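Local coordinates for protein KLLA0F12672p (Kluyveromyces lactis, PDB 4M3O) that probably removes phosphate from tyrosine and serine residues of the RNA polymerase II C-terminal domain and so acts in transcription regulation, with an N-terminal domain that binds zinc, at residues 77-82 with 110-115; 5-10 with 39-44; 126-129 with 134-137; 52-57 with 141-146. All coordinates share one frame; numbering follows the deposited sequence.

Contact 1: 77-82 with 110-115; sequences PLCSKS and EYCTKA. With ZN (zinc ion), chain C.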
loop_
_atom_site.group_PDB
_atom_site.type_symbol
_atom_site.label_atom_id
_atom_site.label_comp_id
_atom_site.label_asym_id
_atom_site.label_seq_id
_atom_site.Cartn_x
_atom_site.Cartn_y
_atom_site.Cartn_z
ATOM N N PRO A 77 4.715 4.463 0.025
ATOM C CA PRO A 77 4.909 3.599 1.192
ATOM C C PRO A 77 6.383 3.200 1.514
ATOM O O PRO A 77 6.688 2.978 2.643
ATOM C CB PRO A 77 4.028 2.350 0.897
ATOM C CG PRO A 77 3.086 2.775 -0.156
ATOM C CD PRO A 77 3.684 3.939 -0.890
ATOM N N LEU A 78 7.265 3.177 0.524
ATOM C CA LEU A 78 8.703 2.928 0.750
ATOM C C LEU A 78 9.450 4.085 1.413
ATOM O O LEU A 78 10.582 3.912 1.808
ATOM C CB LEU A 78 9.391 2.663 -0.549
ATOM C CG LEU A 78 9.079 1.322 -1.215
ATOM C CD1 LEU A 78 9.576 1.449 -2.644
ATOM C CD2 LEU A 78 9.825 0.178 -0.488
ATOM N N CYS A 79 8.812 5.236 1.548
ATOM C CA CYS A 79 9.490 6.425 2.032
ATOM C C CYS A 79 9.286 6.625 3.524
ATOM O O CYS A 79 8.171 6.419 4.037
ATOM C CB CYS A 79 8.883 7.633 1.351
ATOM S SG CYS A 79 9.816 9.174 1.493
ATOM N N SER A 80 10.314 7.109 4.201
ATOM C CA SER A 80 10.205 7.409 5.620
ATOM C C SER A 80 10.327 8.911 5.874
ATOM O O SER A 80 10.537 9.321 6.991
ATOM C CB SER A 80 11.295 6.644 6.393
ATOM O OG SER A 80 12.562 7.023 5.905
ATOM N N LYS A 81 10.180 9.730 4.848
ATOM C CA LYS A 81 9.995 11.175 5.066
ATOM C C LYS A 81 8.516 11.575 5.093
ATOM O O LYS A 81 7.610 10.751 4.818
ATOM C CB LYS A 81 10.713 11.968 3.985
ATOM C CG LYS A 81 12.136 11.482 3.847
ATOM C CD LYS A 81 12.923 12.221 2.798
ATOM C CE LYS A 81 14.173 11.423 2.500
ATOM N NZ LYS A 81 15.261 12.328 2.082
ATOM N N SER A 82 8.293 12.855 5.407
ATOM C CA SER A 82 6.980 13.520 5.308
ATOM C C SER A 82 6.755 14.061 3.948
ATOM O O SER A 82 7.742 14.343 3.247
ATOM C CB SER A 82 6.965 14.741 6.222
ATOM O OG SER A 82 7.148 14.299 7.520
ATOM N N GLU A 110 1.309 15.770 -0.788
ATOM C CA GLU A 110 1.156 14.331 -0.623
ATOM C C GLU A 110 2.485 13.523 -0.651
ATOM O O GLU A 110 2.575 12.423 -0.094
ATOM C CB GLU A 110 0.226 13.829 -1.712
ATOM C CG GLU A 110 -1.168 14.403 -1.653
ATOM C CD GLU A 110 -2.064 13.884 -2.760
ATOM O OE1 GLU A 110 -1.597 13.219 -3.718
ATOM O OE2 GLU A 110 -3.253 14.186 -2.693
ATOM N N TYR A 111 3.517 14.114 -1.227
ATOM C CA TYR A 111 4.800 13.464 -1.402
ATOM C C TYR A 111 5.897 14.381 -0.975
ATOM O O TYR A 111 5.727 15.590 -1.048
ATOM C CB TYR A 111 4.969 13.083 -2.897
ATOM C CG TYR A 111 3.894 12.151 -3.272
ATOM C CD1 TYR A 111 2.748 12.600 -3.939
ATOM C CD2 TYR A 111 3.986 10.804 -2.914
ATOM C CE1 TYR A 111 1.712 11.711 -4.234
ATOM C CE2 TYR A 111 2.962 9.912 -3.227
ATOM C CZ TYR A 111 1.830 10.365 -3.878
ATOM O OH TYR A 111 0.784 9.461 -4.122
ATOM N N CYS A 112 7.050 13.797 -0.657
ATOM C CA CYS A 112 8.268 14.527 -0.297
ATOM C C CYS A 112 8.863 15.263 -1.499
ATOM O O CYS A 112 9.425 16.353 -1.336
ATOM C CB CYS A 112 9.343 13.579 0.305
ATOM S SG CYS A 112 9.902 12.251 -0.811
ATOM N N THR A 113 8.684 14.700 -2.695
ATOM C CA THR A 113 9.362 15.151 -3.951
ATOM C C THR A 113 8.539 14.841 -5.202
ATOM O O THR A 113 7.573 14.062 -5.139
ATOM C CB THR A 113 10.700 14.363 -4.193
ATOM O OG1 THR A 113 10.438 12.935 -4.170
ATOM C CG2 THR A 113 11.694 14.692 -3.112
ATOM N N LYS A 114 8.933 15.376 -6.352
ATOM C CA LYS A 114 8.191 15.052 -7.567
ATOM C C LYS A 114 8.446 13.566 -7.993
ATOM O O LYS A 114 7.593 12.878 -8.610
ATOM C CB LYS A 114 8.617 15.989 -8.686
ATOM C CG LYS A 114 7.752 15.916 -9.928
ATOM C CD LYS A 114 8.640 16.095 -11.142
ATOM C CE LYS A 114 9.494 14.846 -11.381
ATOM N NZ LYS A 114 10.010 14.827 -12.769
ATOM N N ALA A 115 9.628 13.113 -7.665
ATOM C CA ALA A 115 10.109 11.802 -7.973
ATOM C C ALA A 115 9.175 10.772 -7.298
ATOM O O ALA A 115 8.677 9.829 -7.973
ATOM C CB ALA A 115 11.562 11.675 -7.496
HETATM ZN ZN ZN C . 8.830 10.311 -0.242
#
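A shared zinc ion joins C79 and C112 in a metal-mediated contact that ties the loop following helix 58-70 to the turn leading into helix 114-125. Each sulfur lies 2.3 Å from the zinc, C79 SG on one arm and C112 SG on the other, while C74 and H116 supply the remaining two ligands. The sulfurs themselves stand 3.8 Å apart, C79 SG from C112 SG, a spacing set by their common metal. C79 reaches it with SG swung opposite its backbone N (chi1 -166°); C112 instead tucks SG between its backbone N and carbonyl carbon (chi1 61°). The first thiolate has a second partner, since the backbone N of K81 donates to C79 SG over 3.4 Å along a nearly straight line of 161°. Such an N-H would probably ease the build-up of negative charge on the sulfur. Beside the metal, the CB of C112 lies 3.4 Å from the carbonyl O of S82, and the CB of K81 packs against the same methylene. T113, lying between the ligands C112 and H116 in sequence, caps the start of helix 114-125, its OG1 accepting from the backbone N of H116. Two cysteines from one loop, joined by a cysteine and a histidine at a helix start, form the three-cysteine, one-histidine zinc finger that marks the Rtr1/RPAP2 family.

Contact 2: 5-10 with 39-44; sequences IEEIKE and ITKDVK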
loop_
_atom_site.group_PDB
_atom_site.type_symbol
_atom_site.label_atom_id
_atom_site.label_comp_id
_atom_site.label_asym_id
_atom_site.label_seq_id
_atom_site.Cartn_x
_atom_site.Cartn_y
_atom_site.Cartn_z
ATOM N N ILE A 5 7.170 -8.794 3.863
ATOM C CA ILE A 5 6.230 -9.870 3.523
ATOM C C ILE A 5 5.906 -10.769 4.723
ATOM O O ILE A 5 4.709 -11.097 5.045
ATOM C CB ILE A 5 6.839 -10.736 2.405
ATOM C CG1 ILE A 5 6.931 -9.926 1.128
ATOM C CG2 ILE A 5 6.011 -12.000 2.213
ATOM C CD1 ILE A 5 7.383 -10.677 -0.094
ATOM N N GLU A 6 6.993 -11.141 5.407
ATOM C CA GLU A 6 6.945 -12.047 6.571
ATOM C C GLU A 6 6.051 -11.496 7.667
ATOM O O GLU A 6 5.205 -12.177 8.243
ATOM C CB GLU A 6 8.386 -12.268 7.110
ATOM C CG GLU A 6 9.280 -13.226 6.259
ATOM C CD GLU A 6 9.487 -12.832 4.785
ATOM O OE1 GLU A 6 9.847 -11.649 4.472
ATOM O OE2 GLU A 6 9.294 -13.727 3.916
ATOM N N GLU A 7 6.288 -10.250 7.982
ATOM C CA GLU A 7 5.461 -9.503 8.937
ATOM C C GLU A 7 3.970 -9.411 8.564
ATOM O O GLU A 7 3.080 -9.630 9.388
ATOM C CB GLU A 7 6.030 -8.095 8.991
ATOM C CG GLU A 7 6.273 -7.565 10.371
ATOM C CD GLU A 7 5.418 -6.389 10.667
ATOM O OE1 GLU A 7 4.185 -6.560 10.743
ATOM O OE2 GLU A 7 5.979 -5.297 10.804
ATOM N N ILE A 8 3.697 -9.047 7.317
ATOM C CA ILE A 8 2.302 -8.995 6.824
ATOM C C ILE A 8 1.608 -10.339 7.036
ATOM O O ILE A 8 0.493 -10.390 7.550
ATOM C CB ILE A 8 2.253 -8.562 5.360
ATOM C CG1 ILE A 8 2.688 -7.079 5.274
ATOM C CG2 ILE A 8 0.836 -8.732 4.765
ATOM C CD1 ILE A 8 3.197 -6.708 3.915
ATOM N N LYS A 9 2.293 -11.427 6.728
ATOM C CA LYS A 9 1.708 -12.772 6.848
ATOM C C LYS A 9 1.397 -13.043 8.291
ATOM O O LYS A 9 0.345 -13.555 8.623
ATOM C CB LYS A 9 2.665 -13.805 6.298
ATOM C CG LYS A 9 2.698 -13.798 4.781
ATOM C CD LYS A 9 3.717 -14.788 4.229
ATOM C CE LYS A 9 3.693 -14.807 2.706
ATOM N NZ LYS A 9 4.477 -15.965 2.192
ATOM N N GLU A 10 2.296 -12.631 9.161
ATOM C CA GLU A 10 2.111 -12.851 10.580
ATOM C C GLU A 10 1.051 -11.966 11.236
ATOM O O GLU A 10 0.271 -12.449 12.069
ATOM C CB GLU A 10 3.456 -12.681 11.306
ATOM C CG GLU A 10 4.219 -13.970 11.476
ATOM C CD GLU A 10 3.450 -14.937 12.331
ATOM O OE1 GLU A 10 3.076 -14.566 13.463
ATOM O OE2 GLU A 10 3.203 -16.054 11.846
ATOM N N ILE A 39 0.550 2.530 7.728
ATOM C CA ILE A 39 0.642 3.910 8.249
ATOM C C ILE A 39 1.489 4.042 9.522
ATOM O O ILE A 39 1.992 5.140 9.818
ATOM C CB ILE A 39 -0.744 4.535 8.481
ATOM C CG1 ILE A 39 -1.417 3.855 9.670
ATOM C CG2 ILE A 39 -1.540 4.434 7.190
ATOM C CD1 ILE A 39 -1.883 4.840 10.726
ATOM N N THR A 40 1.639 2.930 10.256
ATOM C CA THR A 40 2.495 2.844 11.428
ATOM C C THR A 40 3.919 2.627 10.991
ATOM O O THR A 40 4.819 3.142 11.646
ATOM C CB THR A 40 2.051 1.723 12.387
ATOM O OG1 THR A 40 1.791 0.516 11.656
ATOM C CG2 THR A 40 0.791 2.123 13.024
ATOM N N LYS A 41 4.110 1.922 9.862
ATOM C CA LYS A 41 5.439 1.541 9.342
ATOM C C LYS A 41 5.534 1.797 7.841
ATOM O O LYS A 41 4.492 1.923 7.168
ATOM C CB LYS A 41 5.678 0.041 9.537
ATOM C CG LYS A 41 5.698 -0.361 10.987
ATOM C CD LYS A 41 5.753 -1.866 11.160
ATOM C CE LYS A 41 6.020 -2.181 12.634
ATOM N NZ LYS A 41 6.442 -3.590 12.828
ATOM N N ASP A 42 6.768 1.852 7.327
ATOM C CA ASP A 42 7.015 2.037 5.904
ATOM C C ASP A 42 7.426 0.698 5.388
ATOM O O ASP A 42 7.848 -0.145 6.165
ATOM C CB ASP A 42 8.073 3.092 5.659
ATOM C CG ASP A 42 7.753 4.416 6.392
ATOM O OD1 ASP A 42 6.575 4.840 6.423
ATOM O OD2 ASP A 42 8.693 5.049 6.924
ATOM N N VAL A 43 7.306 0.504 4.080
ATOM C CA VAL A 43 7.585 -0.769 3.421
ATOM C C VAL A 43 9.085 -0.901 3.202
ATOM O O VAL A 43 9.741 0.006 2.740
ATOM C CB VAL A 43 6.883 -0.869 2.063
ATOM C CG1 VAL A 43 7.446 -2.035 1.256
ATOM C CG2 VAL A 43 5.367 -0.963 2.283
ATOM N N LYS A 44 9.654 -2.039 3.544
ATOM C CA LYS A 44 11.078 -2.044 3.636
ATOM C C LYS A 44 11.737 -2.091 2.280
ATOM O O LYS A 44 12.734 -1.451 2.080
ATOM C CB LYS A 44 11.533 -3.118 4.583
ATOM C CG LYS A 44 11.731 -4.487 3.998
ATOM C CD LYS A 44 12.570 -5.314 4.965
ATOM C CE LYS A 44 13.823 -4.565 5.411
ATOM N NZ LYS A 44 14.602 -4.094 4.227
#
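E7 of helix 5-13 meets K41, the first residue past helix 24-40, in a salt bridge. Earlier on the same helix, I5 lies against R47 and Y51 of helix 46-52, and its carbonyl O accepts from K9 N. E6 turns to a different base, pairing with R47, while its carbonyl O takes the N-H of E10. E7 then points its carboxylate at the lysine, the two side chains arriving from opposite directions. Its chain bends at chi2 (-116°), and OE2 alone makes the bond, 2.7 Å from K41 NZ. The ammonium comes in from above the carboxylate plane, 40° out of it. K41 spans the distance with a chain fully extended beyond CG, whose CD also passes 3.5 Å from E7 OE2. The bridge lies beside a small, weakly bonded parallel pair, strand 2-3 just before helix 5-13 and strand 42-43 just after K41. With an alanine here instead of K41, the E7 carboxylate would probably lose its positive mate and have its end set free to turn. I8, next along, faces inward and packs on L37 of helix 24-40 and I52 of helix 46-52. K9 runs beside Y51, and E10 makes a long, weak ion pair with K14.

Contact 3: 126-129 with 134-137; sequences QLSD and ARVG
R135 reaches across to S128 between two irregular segments, 126-129 and 134-137, whose backbones stay well apart: the closest CA pair, S128 with R135, is separated by 10.1 Å. Both belong to the loop that follows helix 114-125, and four residues separate them in sequence, so the chain turns between them and one long side chain covers the distance. The arginine is stretched out from CG to NE, its CG lying opposite the carbonyl carbon (chi1 -68°), and this extension delivers the guanidinium to the serine. NH2 does the touching. It stands 3.2 Å from the carbonyl O of S128, which sits at the edge of the guanidinium near its plane, and 3.5 Å from S128 CB. A water adds a second route, accepting from the backbone N of S128 at 2.9 Å and from R135 NH1 at 3.0 Å. The arrangement is a buried arginine bonded to several loop carbonyls: NH1 also donates to the carbonyl O of R54, and NH2 to those of L56 and E130, so that the cation gathers peptide oxygens from the approach to helix 58-70 and from its own loop. These carbonyl dipoles would probably help to offset the cost of burying the charge. The nearest acid across the contact, D129, is too distant for an ion pair, its OD2 lying 6.7 Å from R135 NH2. The S128 hydroxyl turns elsewhere: OG lies opposite its own backbone N (chi1 170°) and accepts from the backbone N of E130, an ST turn.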
loop_
_atom_site.group_PDB
_atom_site.type_symbol
_atom_site.label_atom_id
_atom_site.label_comp_id
_atom_site.label_asym_id
_atom_site.label_seq_id
_atom_site.Cartn_x
_atom_site.Cartn_y
_atom_site.Cartn_z
ATOM N N GLN A 126 -0.612 0.499 -12.099
ATOM C CA GLN A 126 -0.598 -0.915 -12.386
ATOM C C GLN A 126 -1.535 -1.706 -11.475
ATOM O O GLN A 126 -1.667 -2.878 -11.627
ATOM C CB GLN A 126 0.811 -1.483 -12.210
ATOM C CG GLN A 126 1.838 -0.848 -13.149
ATOM C CD GLN A 126 3.223 -1.217 -12.676
ATOM O OE1 GLN A 126 3.644 -2.314 -12.876
ATOM N NE2 GLN A 126 3.927 -0.306 -12.035
ATOM N N LEU A 127 -2.127 -1.080 -10.480
ATOM C CA LEU A 127 -2.941 -1.862 -9.581
ATOM C C LEU A 127 -4.305 -2.128 -10.270
ATOM O O LEU A 127 -4.744 -1.359 -11.110
ATOM C CB LEU A 127 -3.129 -1.041 -8.346
ATOM C CG LEU A 127 -2.329 -1.087 -7.086
ATOM C CD1 LEU A 127 -1.126 -1.926 -6.995
ATOM C CD2 LEU A 127 -2.214 0.252 -6.334
ATOM N N SER A 128 -4.976 -3.193 -9.861
ATOM C CA SER A 128 -6.216 -3.659 -10.462
ATOM C C SER A 128 -7.348 -2.980 -9.760
ATOM O O SER A 128 -7.241 -2.664 -8.551
ATOM C CB SER A 128 -6.298 -5.187 -10.227
ATOM O OG SER A 128 -7.548 -5.718 -10.560
ATOM N N ASP A 129 -8.446 -2.743 -10.480
ATOM C CA ASP A 129 -9.708 -2.335 -9.833
ATOM C C ASP A 129 -10.634 -3.484 -9.453
ATOM O O ASP A 129 -11.697 -3.240 -8.886
ATOM C CB ASP A 129 -10.487 -1.356 -10.703
ATOM C CG ASP A 129 -9.925 0.027 -10.624
ATOM O OD1 ASP A 129 -10.106 0.798 -11.595
ATOM O OD2 ASP A 129 -9.259 0.306 -9.588
ATOM N N ALA A 134 -13.160 -10.453 -5.022
ATOM C CA ALA A 134 -13.171 -11.237 -6.294
ATOM C C ALA A 134 -11.809 -11.809 -6.677
ATOM O O ALA A 134 -11.656 -12.466 -7.723
ATOM C CB ALA A 134 -13.738 -10.411 -7.448
ATOM N N ARG A 135 -10.816 -11.643 -5.811
ATOM C CA ARG A 135 -9.474 -12.133 -6.116
ATOM C C ARG A 135 -9.305 -13.540 -5.496
ATOM O O ARG A 135 -8.895 -13.686 -4.338
ATOM C CB ARG A 135 -8.415 -11.140 -5.615
ATOM C CG ARG A 135 -8.408 -9.831 -6.383
ATOM C CD ARG A 135 -7.419 -8.840 -5.778
ATOM N NE ARG A 135 -7.631 -7.497 -6.295
ATOM C CZ ARG A 135 -6.731 -6.511 -6.339
ATOM N NH1 ARG A 135 -5.503 -6.606 -5.842
ATOM N NH2 ARG A 135 -7.116 -5.347 -6.801
ATOM N N VAL A 136 -9.637 -14.567 -6.267
ATOM C CA VAL A 136 -9.771 -15.917 -5.680
ATOM C C VAL A 136 -8.449 -16.382 -5.080
ATOM O O VAL A 136 -7.403 -16.391 -5.737
ATOM C CB VAL A 136 -10.308 -16.990 -6.665
ATOM C CG1 VAL A 136 -11.446 -16.416 -7.540
ATOM C CG2 VAL A 136 -9.182 -17.581 -7.509
ATOM N N GLY A 137 -8.499 -16.744 -3.813
ATOM C CA GLY A 137 -7.323 -17.243 -3.109
ATOM C C GLY A 137 -6.220 -16.231 -2.884
ATOM O O GLY A 137 -5.145 -16.647 -2.594
HETATM O O HOH W 1 -4.040 -4.717 -7.611
#

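Contact 4: 52-57 with 141-146; sequences ISRFLT and DDYEPP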
loop_
_atom_site.group_PDB
_atom_site.type_symbol
_atom_site.label_atom_id
_atom_site.label_comp_id
_atom_site.label_asym_id
_atom_site.label_seq_id
_atom_site.Cartn_x
_atom_site.Cartn_y
_atom_site.Cartn_z
ATOM N N ILE A 52 2.485 -6.479 -1.781
ATOM C CA ILE A 52 1.317 -5.640 -1.357
ATOM C C ILE A 52 0.208 -5.511 -2.376
ATOM O O ILE A 52 -0.954 -5.417 -2.026
ATOM C CB ILE A 52 1.803 -4.197 -1.055
ATOM C CG1 ILE A 52 2.739 -4.205 0.097
ATOM C CG2 ILE A 52 0.693 -3.292 -0.617
ATOM C CD1 ILE A 52 2.313 -5.186 1.122
ATOM N N SER A 53 0.618 -5.384 -3.636
ATOM C CA SER A 53 -0.250 -4.981 -4.703
ATOM C C SER A 53 -1.405 -5.915 -4.795
ATOM O O SER A 53 -2.490 -5.498 -5.182
ATOM C CB SER A 53 0.519 -4.860 -6.048
ATOM O OG SER A 53 1.095 -6.133 -6.424
ATOM N N ARG A 54 -1.185 -7.210 -4.497
ATOM C CA ARG A 54 -2.299 -8.154 -4.552
ATOM C C ARG A 54 -3.437 -7.796 -3.591
ATOM O O ARG A 54 -4.594 -8.133 -3.833
ATOM C CB ARG A 54 -1.819 -9.564 -4.240
ATOM C CG ARG A 54 -1.590 -9.842 -2.758
ATOM C CD ARG A 54 -0.939 -11.246 -2.632
ATOM N NE ARG A 54 0.338 -11.253 -3.357
ATOM C CZ ARG A 54 1.129 -12.313 -3.524
ATOM N NH1 ARG A 54 0.894 -13.474 -2.938
ATOM N NH2 ARG A 54 2.241 -12.154 -4.202
ATOM N N PHE A 55 -3.137 -7.071 -2.523
ATOM C CA PHE A 55 -4.184 -6.699 -1.596
ATOM C C PHE A 55 -4.752 -5.274 -1.824
ATOM O O PHE A 55 -5.455 -4.816 -0.982
ATOM C CB PHE A 55 -3.655 -6.785 -0.173
ATOM C CG PHE A 55 -3.177 -8.162 0.196
ATOM C CD1 PHE A 55 -1.834 -8.406 0.472
ATOM C CD2 PHE A 55 -4.052 -9.239 0.129
ATOM C CE1 PHE A 55 -1.404 -9.690 0.756
ATOM C CE2 PHE A 55 -3.647 -10.520 0.437
ATOM C CZ PHE A 55 -2.326 -10.753 0.739
ATOM N N LEU A 56 -4.357 -4.564 -2.874
ATOM C CA LEU A 56 -4.766 -3.172 -3.037
ATOM C C LEU A 56 -5.481 -2.944 -4.347
ATOM O O LEU A 56 -5.032 -3.421 -5.395
ATOM C CB LEU A 56 -3.575 -2.245 -2.955
ATOM C CG LEU A 56 -2.889 -2.174 -1.582
ATOM C CD1 LEU A 56 -1.646 -1.338 -1.804
ATOM C CD2 LEU A 56 -3.709 -1.564 -0.508
ATOM N N THR A 57 -6.603 -2.217 -4.294
ATOM C CA THR A 57 -7.193 -1.650 -5.501
ATOM C C THR A 57 -6.595 -0.279 -5.663
ATOM O O THR A 57 -5.915 0.226 -4.761
ATOM C CB THR A 57 -8.704 -1.467 -5.396
ATOM O OG1 THR A 57 -8.999 -0.533 -4.328
ATOM C CG2 THR A 57 -9.362 -2.794 -5.142
ATOM N N ASP A 141 -0.871 -18.566 0.518
ATOM C CA ASP A 141 0.556 -18.585 0.167
ATOM C C ASP A 141 0.844 -19.009 -1.267
ATOM O O ASP A 141 1.808 -18.556 -1.838
ATOM C CB ASP A 141 1.342 -19.452 1.158
ATOM C CG ASP A 141 1.412 -18.806 2.545
ATOM O OD1 ASP A 141 1.123 -19.469 3.564
ATOM O OD2 ASP A 141 1.728 -17.605 2.609
ATOM N N ASP A 142 -0.040 -19.769 -1.894
ATOM C CA ASP A 142 0.154 -20.158 -3.304
ATOM C C ASP A 142 -0.444 -19.222 -4.375
ATOM O O ASP A 142 -0.377 -19.527 -5.559
ATOM C CB ASP A 142 -0.401 -21.580 -3.534
ATOM C CG ASP A 142 -1.889 -21.690 -3.216
ATOM O OD1 ASP A 142 -2.715 -21.640 -4.159
ATOM O OD2 ASP A 142 -2.220 -21.805 -2.018
ATOM N N TYR A 143 -1.021 -18.083 -3.999
ATOM C CA TYR A 143 -1.620 -17.210 -5.009
ATOM C C TYR A 143 -0.610 -16.690 -6.049
ATOM O O TYR A 143 0.511 -16.330 -5.712
ATOM C CB TYR A 143 -2.269 -16.035 -4.324
ATOM C CG TYR A 143 -2.888 -15.019 -5.231
ATOM C CD1 TYR A 143 -4.159 -15.226 -5.769
ATOM C CD2 TYR A 143 -2.213 -13.811 -5.535
ATOM C CE1 TYR A 143 -4.765 -14.258 -6.582
ATOM C CE2 TYR A 143 -2.781 -12.843 -6.392
ATOM C CZ TYR A 143 -4.064 -13.067 -6.897
ATOM O OH TYR A 143 -4.685 -12.136 -7.690
ATOM N N GLU A 144 -1.035 -16.648 -7.300
ATOM C CA GLU A 144 -0.198 -16.170 -8.398
ATOM C C GLU A 144 -0.845 -14.936 -9.000
ATOM O O GLU A 144 -1.949 -15.028 -9.539
ATOM C CB GLU A 144 -0.080 -17.237 -9.486
ATOM C CG GLU A 144 1.058 -16.979 -10.461
ATOM C CD GLU A 144 0.804 -17.569 -11.837
ATOM O OE1 GLU A 144 0.353 -18.744 -11.909
ATOM O OE2 GLU A 144 1.057 -16.846 -12.837
ATOM N N PRO A 145 -0.184 -13.806 -8.900
ATOM C CA PRO A 145 -0.690 -12.565 -9.459
ATOM C C PRO A 145 -0.739 -12.660 -10.955
ATOM O O PRO A 145 0.000 -13.389 -11.538
ATOM C CB PRO A 145 0.371 -11.557 -9.085
ATOM C CG PRO A 145 1.148 -12.165 -8.008
ATOM C CD PRO A 145 1.047 -13.633 -8.145
ATOM N N PRO A 146 -1.604 -11.902 -11.572
ATOM C CA PRO A 146 -1.711 -11.912 -13.014
ATOM C C PRO A 146 -0.697 -10.998 -13.671
ATOM O O PRO A 146 -0.977 -10.507 -14.742
ATOM C CB PRO A 146 -3.092 -11.351 -13.242
ATOM C CG PRO A 146 -3.268 -10.389 -12.133
ATOM C CD PRO A 146 -2.558 -10.974 -10.961
#
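R54 and Y143 bring together two segments without regular strand pairing, 52-57 and 141-146, whose backbones come closest at R54 and P145, with CA atoms 6.8 Å apart. The arginine supplies about half of the buried surface. Its CG occupies the position between backbone N and carbonyl carbon (chi1 78°), and a further bend at chi3 lays the chain along the tyrosine, the two side chains sliding past each other in opposite directions. R54 CB meets Y143 CE2 at 4.0 Å, and farther out R54 CD approaches Y143 CD2 at 4.1 Å. CD2 lies over one face of the guanidinium, but the two planes are inclined by 55°, so the groups do not stack flat. P145 adds its CG, 4.0 Å from R54 NH2. On the other side of the arginine chain, its CG sits over the centre of the F55 ring, 3.4 Å above the plane. Cut back to an alanine here, the side chain would keep the CB contact but would probably leave Y143 CD2, P145 CG and the F55 face without the arginine chain that packs on them. Polar support comes from outside the pair: R54 NE makes a weak hydrogen bond to the carbonyl O of Y51. This is a surface contact made by van der Waals packing of an arginine against an aromatic ring and a proline, by which the C-terminal loop is laid over the turn between helices 46-52 and 58-70.

In the fold
The four contacts show how chemistry follows place. None is fully core: contacts 1 and 3 are partly buried, contacts 2 and 4 lie at the surface. Contact 1 relies on a metal and contact 2 on one ion pair; contact 3 centres on a buried arginine amid backbone carbonyls and a water; contact 4 rests on van der Waals packing. Contacts 1 and 2 touch through strand 42-43, where P77 O probably bonds to V43 N, while contacts 2 and 4 meet through I8 with I52 and K9 with D141. Contacts 3 and 4, centres only about 7 Å apart, share the C-terminal loop, across the chain's centre from the zinc; contact 3 is nested within the loop that contact 4 closes.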